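Local coordinates for formiminotetrahydrofolate cyclodeaminase (Thermotoga maritima, PDB 1O5H), which probably catalyses the cyclodeamination of 5-formiminotetrahydrofolate to 5,10-methenyltetrahydrofolate with release of ammonia, at residues E52-F57 / E136-F141. Numbering follows the deposited sequence.
Sequences EMVANF and EKLAEF
Ala55 and Leu138 mark the nearest backbone approach, CA to CA 7.1 Å, between the last turns of two helices whose chains run in the same direction here. Leu138 points its side chain across the gap and carries its whole side of the contact, with 69 of the 130 Å² buried in total. Its CG lies beside the backbone N (chi1 -67°); CD1 continues the extended chain (chi2 173°), while the other methyl, CD2, makes the contact. This methyl meets Ala55 CB at 4.1 Å and also comes within 4.1 Å of Ala55 CA, so it rests against the alanine's backbone as well as its methyl. From the neighbouring position Val54 adds one branch: CG1, anti to the backbone N (chi1 176°), lies 4.2 Å from Leu138 CD2, while CG2 is turned away from that methyl. Leu138 CD2 is thus received between two consecutive residues, in a small, wholly apolar contact without hydrogen bonds across it. All three touching residues are buried. Just beyond, where helix 36-56 ends, Phe57 O accepts a hydrogen bond from Asn143 ND2, a second tie to the chain following helix 107-141. The contact joins these two helices of the all-helical fold, about 17 Å from the chain centre to its own centre. Helix 68-100 flanks Ala55 through Val75, helix 147-172 meets Val54 through Thr150, and helix 178-206 packs on Ala139, while on the side of Asn56 the second subunit contributes Ala28, whose O accepts a hydrogen bond from Asn56 ND2.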
loop_
_atom_site.group_PDB
_atom_site.type_symbol
_atom_site.label_atom_id
_atom_site.label_comp_id
_atom_site.label_asym_id
_atom_site.label_seq_id
_atom_site.Cartn_x
_atom_site.Cartn_y
_atom_site.Cartn_z
ATOM N N GLU A 52 8.253 12.288 1.891
ATOM C CA GLU A 52 8.785 13.226 2.844
ATOM C C GLU A 52 10.190 12.816 3.316
ATOM O O GLU A 52 11.085 13.669 3.424
ATOM C CB GLU A 52 7.843 13.365 4.025
ATOM C CG GLU A 52 8.160 14.569 4.884
ATOM C CD GLU A 52 7.153 14.803 5.986
ATOM O OE1 GLU A 52 5.997 14.365 5.860
ATOM O OE2 GLU A 52 7.527 15.443 6.983
HETATM N N MSE A 53 10.391 11.523 3.584
HETATM C CA MSE A 53 11.695 11.044 4.025
HETATM C C MSE A 53 12.765 11.370 3.011
HETATM O O MSE A 53 13.776 11.958 3.355
HETATM C CB MSE A 53 11.673 9.562 4.286
HETATM C CG MSE A 53 13.044 8.922 4.376
HETATM SE SE MSE A 53 12.745 7.052 4.820
HETATM C CE MSE A 53 14.753 6.306 4.704
ATOM N N VAL A 54 12.526 11.016 1.759
ATOM C CA VAL A 54 13.467 11.313 0.702
ATOM C C VAL A 54 13.729 12.816 0.608
ATOM O O VAL A 54 14.885 13.244 0.438
ATOM C CB VAL A 54 13.006 10.747 -0.654
ATOM C CG1 VAL A 54 13.961 11.163 -1.744
ATOM C CG2 VAL A 54 12.897 9.198 -0.597
ATOM N N ALA A 55 12.689 13.634 0.747
ATOM C CA ALA A 55 12.895 15.083 0.667
ATOM C C ALA A 55 13.746 15.597 1.826
ATOM O O ALA A 55 14.627 16.437 1.637
ATOM C CB ALA A 55 11.594 15.803 0.624
ATOM N N ASN A 56 13.487 15.088 3.026
ATOM C CA ASN A 56 14.304 15.434 4.181
ATOM C C ASN A 56 15.743 15.061 3.994
ATOM O O ASN A 56 16.622 15.862 4.285
ATOM C CB ASN A 56 13.799 14.742 5.431
ATOM C CG ASN A 56 12.784 15.562 6.173
ATOM O OD1 ASN A 56 12.870 16.803 6.220
ATOM N ND2 ASN A 56 11.803 14.880 6.770
ATOM N N PHE A 57 15.988 13.846 3.515
ATOM C CA PHE A 57 17.339 13.418 3.304
ATOM C C PHE A 57 17.998 14.106 2.106
ATOM O O PHE A 57 19.129 13.787 1.767
ATOM C CB PHE A 57 17.382 11.918 3.143
ATOM C CG PHE A 57 17.490 11.171 4.431
ATOM C CD1 PHE A 57 18.686 11.136 5.127
ATOM C CD2 PHE A 57 16.406 10.450 4.925
ATOM C CE1 PHE A 57 18.799 10.422 6.311
ATOM C CE2 PHE A 57 16.511 9.723 6.112
ATOM C CZ PHE A 57 17.710 9.710 6.800
ATOM N N GLU A 136 7.785 12.321 -8.922
ATOM C CA GLU A 136 8.556 12.591 -10.134
ATOM C C GLU A 136 9.700 13.594 -9.867
ATOM O O GLU A 136 10.844 13.396 -10.312
ATOM C CB GLU A 136 7.687 13.051 -11.285
ATOM C CG GLU A 136 8.455 13.035 -12.580
ATOM C CD GLU A 136 7.633 13.450 -13.772
ATOM O OE1 GLU A 136 6.383 13.389 -13.731
ATOM O OE2 GLU A 136 8.265 13.824 -14.779
ATOM N N LYS A 137 9.406 14.656 -9.124
ATOM C CA LYS A 137 10.455 15.603 -8.772
ATOM C C LYS A 137 11.518 14.910 -7.941
ATOM O O LYS A 137 12.704 15.085 -8.198
ATOM C CB LYS A 137 9.890 16.843 -8.078
ATOM C CG LYS A 137 9.267 17.821 -9.077
ATOM C CD LYS A 137 8.334 18.850 -8.438
ATOM C CE LYS A 137 7.633 19.653 -9.520
ATOM N NZ LYS A 137 7.205 20.991 -9.040
ATOM N N LEU A 138 11.109 14.072 -6.992
ATOM C CA LEU A 138 12.099 13.384 -6.168
ATOM C C LEU A 138 12.977 12.397 -6.974
ATOM O O LEU A 138 14.189 12.338 -6.796
ATOM C CB LEU A 138 11.420 12.677 -5.008
ATOM C CG LEU A 138 10.774 13.586 -3.967
ATOM C CD1 LEU A 138 10.009 12.763 -2.975
ATOM C CD2 LEU A 138 11.788 14.437 -3.240
ATOM N N ALA A 139 12.362 11.629 -7.870
ATOM C CA ALA A 139 13.125 10.754 -8.735
ATOM C C ALA A 139 14.235 11.520 -9.412
ATOM O O ALA A 139 15.338 10.992 -9.587
ATOM C CB ALA A 139 12.238 10.131 -9.785
ATOM N N GLU A 140 13.963 12.763 -9.795
ATOM C CA GLU A 140 14.895 13.462 -10.669
ATOM C C GLU A 140 15.923 14.273 -9.902
ATOM O O GLU A 140 17.090 14.231 -10.212
ATOM C CB GLU A 140 14.133 14.341 -11.658
ATOM C CG GLU A 140 14.986 14.876 -12.796
ATOM C CD GLU A 140 14.212 15.830 -13.690
ATOM O OE1 GLU A 140 12.948 15.811 -13.646
ATOM O OE2 GLU A 140 14.876 16.599 -14.433
ATOM N N PHE A 141 15.469 14.983 -8.877
ATOM C CA PHE A 141 16.292 15.945 -8.142
ATOM C C PHE A 141 16.568 15.538 -6.711
ATOM O O PHE A 141 17.333 16.178 -6.033
ATOM C CB PHE A 141 15.611 17.304 -8.126
ATOM C CG PHE A 141 15.337 17.852 -9.489
ATOM C CD1 PHE A 141 16.392 18.235 -10.331
ATOM C CD2 PHE A 141 14.022 17.998 -9.938
ATOM C CE1 PHE A 141 16.142 18.755 -11.606
ATOM C CE2 PHE A 141 13.747 18.519 -11.213
ATOM C CZ PHE A 141 14.806 18.902 -12.053
#